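Local structure of tannase (Fusobacterium nucleatum subsp. nucleatum ATCC 25586, 6YQ4) at residues 423-431 with 454-464. The protein is a tannase of the alpha/beta-hydrolase type that probably hydrolyses gallotannin esters and carries a bound magnesium ion. Residues are numbered along the deposited sequence; the frame is centred on the assembly and turned at random.
Sequences PMYYIDSNT and ILALKLKNSGK
I427 lies across L455 and L459 of the helix, and both of its branches meet L459 CD2. I427 CD1 alone goes on to L455, coming within 3.6 Å of L455 CD1, the side chains crossing at about a right angle. CG2, anti to the backbone N of I427 (CG1 has chi1 -66°), extends instead to S462 OG, while the aliphatic part of K458 runs past CB and CG2. At the other end M424, bent at chi2 and chi3, brings its methyl CE to 3.6 Å from I454 CG2 and close to K458 CB.

In this alpha/beta-hydrolase fold the contact packs the loop before strand 435-439 against helix 450-461, which links that strand to the edge strand 465-469 in a beta-alpha-beta crossover; L455 and L459 also touch I438, and I427 also touches A177 of helix 167-177.

The polar contacts gather where the helix stops in a Schellman motif, with G463 as the C-prime residue. Just beyond it, K464 sends its ammonium into the type I turn D428-T431. K464 NZ donates to S429 O at 2.6 Å from above the carbonyl plane, and to T431 O at 2.8 Å in that plane, on a lone pair, so two backbone oxygens of the turn hold one ammonium. The turn is braced internally by D428 N, which bonds T431 OG1 at 2.9 Å. S462 turns its OG back to K458 O (2.7 Å), while its own carbonyl O accepts a CA-H...O contact from S429 CA at 3.3 Å.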
ATOM      1  N   PRO A 423       2.806   7.265   6.452  1.00 28.86           N
ATOM      2  CA  PRO A 423       3.051   8.432   5.589  1.00 24.31           C
ATOM      3  C   PRO A 423       2.445   9.727   6.115  1.00 21.21           C
ATOM      4  O   PRO A 423       2.956  10.805   5.778  1.00 26.92           O
ATOM      5  CB  PRO A 423       2.398   8.037   4.256  1.00 27.88           C
ATOM      6  CG  PRO A 423       2.210   6.659   4.278  1.00 17.30           C
ATOM      7  CD  PRO A 423       2.142   6.183   5.721  1.00 34.22           C
ATOM      8  N   MET A 424       1.401   9.654   6.946  1.00 20.33           N
ATOM      9  CA  MET A 424       0.756  10.870   7.456  1.00 32.13           C
ATOM     10  C   MET A 424       1.740  11.807   8.151  1.00 34.66           C
ATOM     11  O   MET A 424       1.647  13.029   7.998  1.00 34.52           O
ATOM     12  CB  MET A 424      -0.379  10.511   8.404  1.00 19.84           C
ATOM     13  CG  MET A 424      -1.512   9.772   7.728  1.00 28.79           C
ATOM     14  SD  MET A 424      -2.239  10.697   6.362  1.00 32.90           S
ATOM     15  CE  MET A 424      -3.043  11.971   7.305  1.00 33.91           C
ATOM     16  N   TYR A 425       2.684  11.272   8.924  1.00 30.96           N
ATOM     17  CA  TYR A 425       3.590  12.163   9.642  1.00 30.81           C
ATOM     18  C   TYR A 425       4.675  12.755   8.753  1.00 25.71           C
ATOM     19  O   TYR A 425       5.506  13.517   9.249  1.00 27.83           O
ATOM     20  CB  TYR A 425       4.252  11.442  10.822  1.00 34.66           C
ATOM     21  CG  TYR A 425       3.288  10.765  11.750  1.00 33.59           C
ATOM     22  CD1 TYR A 425       2.478  11.503  12.603  1.00 35.65           C
ATOM     23  CD2 TYR A 425       3.176   9.380  11.767  1.00 35.24           C
ATOM     24  CE1 TYR A 425       1.582  10.876  13.463  1.00 40.04           C
ATOM     25  CE2 TYR A 425       2.283   8.744  12.607  1.00 34.15           C
ATOM     26  CZ  TYR A 425       1.489   9.497  13.452  1.00 37.78           C
ATOM     27  OH  TYR A 425       0.607   8.857  14.285  1.00 36.17           O
ATOM     28  N   TYR A 426       4.704  12.423   7.468  1.00 27.01           N
ATOM     29  CA  TYR A 426       5.777  12.883   6.599  1.00 31.38           C
ATOM     30  C   TYR A 426       5.306  13.761   5.445  1.00 30.77           C
ATOM     31  O   TYR A 426       6.137  14.401   4.803  1.00 36.60           O
ATOM     32  CB  TYR A 426       6.559  11.679   6.029  1.00 31.79           C
ATOM     33  CG  TYR A 426       7.315  10.860   7.070  1.00 31.25           C
ATOM     34  CD1 TYR A 426       8.603  11.211   7.474  1.00 22.81           C
ATOM     35  CD2 TYR A 426       6.735   9.737   7.647  1.00 29.80           C
ATOM     36  CE1 TYR A 426       9.293  10.466   8.414  1.00 23.92           C
ATOM     37  CE2 TYR A 426       7.414   8.992   8.594  1.00 36.37           C
ATOM     38  CZ  TYR A 426       8.682   9.358   8.978  1.00 37.07           C
ATOM     39  OH  TYR A 426       9.327   8.585   9.909  1.00 43.40           O
ATOM     40  N   ILE A 427       4.018  13.806   5.163  1.00 26.52           N
ATOM     41  CA  ILE A 427       3.514  14.521   4.004  1.00 25.61           C
ATOM     42  C   ILE A 427       3.393  15.994   4.353  1.00 30.84           C
ATOM     43  O   ILE A 427       2.715  16.355   5.316  1.00 33.87           O
ATOM     44  CB  ILE A 427       2.160  13.950   3.565  1.00 28.50           C
ATOM     45  CG1 ILE A 427       2.322  12.518   3.045  1.00 20.05           C
ATOM     46  CG2 ILE A 427       1.536  14.845   2.498  1.00 32.70           C
ATOM     47  CD1 ILE A 427       1.029  11.772   2.922  1.00 21.37           C
ATOM     48  N   ASP A 428       4.024  16.838   3.538  1.00 34.99           N
ATOM     49  CA  ASP A 428       4.230  18.268   3.738  1.00 33.35           C
ATOM     50  C   ASP A 428       4.037  18.953   2.402  1.00 36.26           C
ATOM     51  O   ASP A 428       4.085  18.311   1.347  1.00 31.41           O
ATOM     52  CB  ASP A 428       5.669  18.590   4.170  1.00 38.88           C
ATOM     53  CG  ASP A 428       5.755  19.100   5.546  1.00 52.90           C
ATOM     54  OD1 ASP A 428       4.695  19.172   6.201  1.00 65.39           O
ATOM     55  OD2 ASP A 428       6.886  19.436   5.967  1.00 55.68           O
ATOM     56  N   SER A 429       3.933  20.283   2.431  1.00 34.06           N
ATOM     57  CA  SER A 429       4.028  20.992   1.168  1.00 37.22           C
ATOM     58  C   SER A 429       5.405  20.805   0.542  1.00 36.85           C
ATOM     59  O   SER A 429       5.541  20.958  -0.671  1.00 42.14           O
ATOM     60  CB  SER A 429       3.665  22.483   1.345  1.00 38.66           C
ATOM     61  OG  SER A 429       4.723  23.250   1.881  1.00 38.54           O
ATOM     62  N   ASN A 430       6.412  20.399   1.323  1.00 37.30           N
ATOM     63  CA  ASN A 430       7.759  20.162   0.798  1.00 36.15           C
ATOM     64  C   ASN A 430       8.011  18.734   0.327  1.00 36.50           C
ATOM     65  O   ASN A 430       9.079  18.480  -0.244  1.00 33.35           O
ATOM     66  CB  ASN A 430       8.808  20.493   1.847  1.00 36.85           C
ATOM     67  CG  ASN A 430       8.752  21.926   2.267  1.00 43.66           C
ATOM     68  OD1 ASN A 430       8.697  22.821   1.428  1.00 40.86           O
ATOM     69  ND2 ASN A 430       8.726  22.159   3.578  1.00 47.12           N
ATOM     70  N   THR A 431       7.096  17.799   0.579  1.00 28.34           N
ATOM     71  CA  THR A 431       7.275  16.449   0.076  1.00 36.32           C
ATOM     72  C   THR A 431       7.631  16.520  -1.398  1.00 37.25           C
ATOM     73  O   THR A 431       6.986  17.242  -2.165  1.00 43.13           O
ATOM     74  CB  THR A 431       6.003  15.626   0.304  1.00 37.57           C
ATOM     75  OG1 THR A 431       5.828  15.435   1.706  1.00 38.25           O
ATOM     76  CG2 THR A 431       6.104  14.265  -0.345  1.00 34.15           C
ATOM     77  N   ILE A 454      -8.327   9.894   3.370  1.00 17.64           N
ATOM     78  CA  ILE A 454      -7.556  10.816   4.211  1.00 19.46           C
ATOM     79  C   ILE A 454      -6.139  10.996   3.670  1.00 27.07           C
ATOM     80  O   ILE A 454      -5.594  12.103   3.684  1.00 31.45           O
ATOM     81  CB  ILE A 454      -7.542  10.327   5.666  1.00 23.01           C
ATOM     82  CG1 ILE A 454      -8.861  10.660   6.364  1.00 18.37           C
ATOM     83  CG2 ILE A 454      -6.326  10.875   6.423  1.00 18.12           C
ATOM     84  CD1 ILE A 454      -8.998   9.875   7.666  1.00 19.88           C
ATOM     85  N   LEU A 455      -5.511   9.922   3.182  1.00 28.20           N
ATOM     86  CA  LEU A 455      -4.199  10.086   2.554  1.00 28.25           C
ATOM     87  C   LEU A 455      -4.295  11.015   1.346  1.00 38.32           C
ATOM     88  O   LEU A 455      -3.505  11.958   1.200  1.00 32.76           O
ATOM     89  CB  LEU A 455      -3.650   8.734   2.132  1.00 20.88           C
ATOM     90  CG  LEU A 455      -2.323   8.671   1.389  1.00 27.59           C
ATOM     91  CD1 LEU A 455      -1.192   8.953   2.337  1.00 27.75           C
ATOM     92  CD2 LEU A 455      -2.168   7.283   0.791  1.00 27.10           C
ATOM     93  N   ALA A 456      -5.274  10.755   0.475  1.00 33.81           N
ATOM     94  CA  ALA A 456      -5.485  11.577  -0.704  1.00 30.59           C
ATOM     95  C   ALA A 456      -5.746  13.038  -0.330  1.00 19.03           C
ATOM     96  O   ALA A 456      -5.234  13.950  -0.981  1.00 22.80           O
ATOM     97  CB  ALA A 456      -6.631  10.979  -1.530  1.00 24.49           C
ATOM     98  N   LEU A 457      -6.494  13.291   0.743  1.00 25.20           N
ATOM     99  CA  LEU A 457      -6.767  14.688   1.093  1.00 25.73           C
ATOM    100  C   LEU A 457      -5.511  15.389   1.574  1.00 20.25           C
ATOM    101  O   LEU A 457      -5.279  16.566   1.258  1.00 30.64           O
ATOM    102  CB  LEU A 457      -7.844  14.782   2.167  1.00 32.69           C
ATOM    103  CG  LEU A 457      -9.265  14.451   1.721  1.00 36.59           C
ATOM    104  CD1 LEU A 457     -10.143  13.941   2.892  1.00 20.06           C
ATOM    105  CD2 LEU A 457      -9.849  15.651   1.063  1.00 21.22           C
ATOM    106  N   LYS A 458      -4.737  14.699   2.403  1.00 21.39           N
ATOM    107  CA  LYS A 458      -3.514  15.257   2.953  1.00 20.07           C
ATOM    108  C   LYS A 458      -2.544  15.620   1.847  1.00 20.38           C
ATOM    109  O   LYS A 458      -1.915  16.688   1.885  1.00 30.69           O
ATOM    110  CB  LYS A 458      -2.904  14.253   3.932  1.00 26.22           C
ATOM    111  CG  LYS A 458      -1.648  14.713   4.595  1.00 27.01           C
ATOM    112  CD  LYS A 458      -1.924  15.883   5.503  1.00 25.23           C
ATOM    113  CE  LYS A 458      -0.615  16.410   6.068  1.00 33.19           C
ATOM    114  NZ  LYS A 458      -0.739  17.807   6.626  1.00 25.15           N
ATOM    115  N   LEU A 459      -2.450  14.785   0.817  1.00 24.49           N
ATOM    116  CA  LEU A 459      -1.544  15.104  -0.287  1.00 22.35           C
ATOM    117  C   LEU A 459      -2.053  16.292  -1.116  1.00 24.25           C
ATOM    118  O   LEU A 459      -1.271  17.158  -1.528  1.00 30.19           O
ATOM    119  CB  LEU A 459      -1.351  13.879  -1.171  1.00 19.69           C
ATOM    120  CG  LEU A 459      -0.674  12.667  -0.565  1.00 27.48           C
ATOM    121  CD1 LEU A 459      -1.110  11.384  -1.274  1.00 22.18           C
ATOM    122  CD2 LEU A 459       0.827  12.840  -0.655  1.00 25.70           C
ATOM    123  N   LYS A 460      -3.353  16.337  -1.397  1.00 30.65           N
ATOM    124  CA  LYS A 460      -3.909  17.485  -2.106  1.00 29.04           C
ATOM    125  C   LYS A 460      -3.715  18.771  -1.316  1.00 34.37           C
ATOM    126  O   LYS A 460      -3.356  19.818  -1.883  1.00 35.98           O
ATOM    127  CB  LYS A 460      -5.395  17.255  -2.380  1.00 28.40           C
ATOM    128  CG  LYS A 460      -5.665  16.096  -3.306  1.00 21.79           C
ATOM    129  CD  LYS A 460      -7.141  15.942  -3.538  1.00 29.30           C
ATOM    130  CE  LYS A 460      -7.637  16.857  -4.647  1.00 37.05           C
ATOM    131  NZ  LYS A 460      -8.055  16.005  -5.787  1.00 46.84           N
ATOM    132  N   ASN A 461      -3.961  18.716  -0.000  1.00 30.03           N
ATOM    133  CA  ASN A 461      -3.856  19.920   0.819  1.00 26.79           C
ATOM    134  C   ASN A 461      -2.427  20.438   0.860  1.00 24.42           C
ATOM    135  O   ASN A 461      -2.217  21.619   1.168  1.00 30.79           O
ATOM    136  CB  ASN A 461      -4.374  19.643   2.231  1.00 23.51           C
ATOM    137  CG  ASN A 461      -5.898  19.479   2.289  1.00 34.05           C
ATOM    138  OD1 ASN A 461      -6.441  19.118   3.320  1.00 33.29           O
ATOM    139  ND2 ASN A 461      -6.584  19.764   1.183  1.00 27.69           N
ATOM    140  N   SER A 462      -1.459  19.573   0.546  1.00 23.75           N
ATOM    141  CA  SER A 462      -0.041  19.884   0.510  1.00 24.26           C
ATOM    142  C   SER A 462       0.475  20.176  -0.891  1.00 34.76           C
ATOM    143  O   SER A 462       1.690  20.305  -1.069  1.00 38.48           O
ATOM    144  CB  SER A 462       0.788  18.749   1.125  1.00 30.74           C
ATOM    145  OG  SER A 462       0.216  18.262   2.329  1.00 35.99           O
ATOM    146  N   GLY A 463      -0.401  20.310  -1.882  1.00 25.02           N
ATOM    147  CA  GLY A 463       0.037  20.803  -3.166  1.00 25.94           C
ATOM    148  C   GLY A 463       0.529  19.761  -4.143  1.00 29.47           C
ATOM    149  O   GLY A 463       1.152  20.127  -5.152  1.00 28.46           O
ATOM    150  N   LYS A 464       0.259  18.486  -3.895  1.00 32.16           N
ATOM    151  CA  LYS A 464       0.699  17.413  -4.775  1.00 34.02           C
ATOM    152  C   LYS A 464      -0.435  17.031  -5.712  1.00 29.00           C
ATOM    153  O   LYS A 464      -1.609  17.246  -5.413  1.00 23.48           O
ATOM    154  CB  LYS A 464       1.159  16.187  -3.971  1.00 31.25           C
ATOM    155  CG  LYS A 464       1.989  16.504  -2.724  1.00 23.90           C
ATOM    156  CD  LYS A 464       3.309  17.177  -3.086  1.00 23.48           C
ATOM    157  CE  LYS A 464       3.747  18.145  -1.978  1.00 28.83           C
ATOM    158  NZ  LYS A 464       4.910  19.083  -2.320  1.00 27.39           N
TER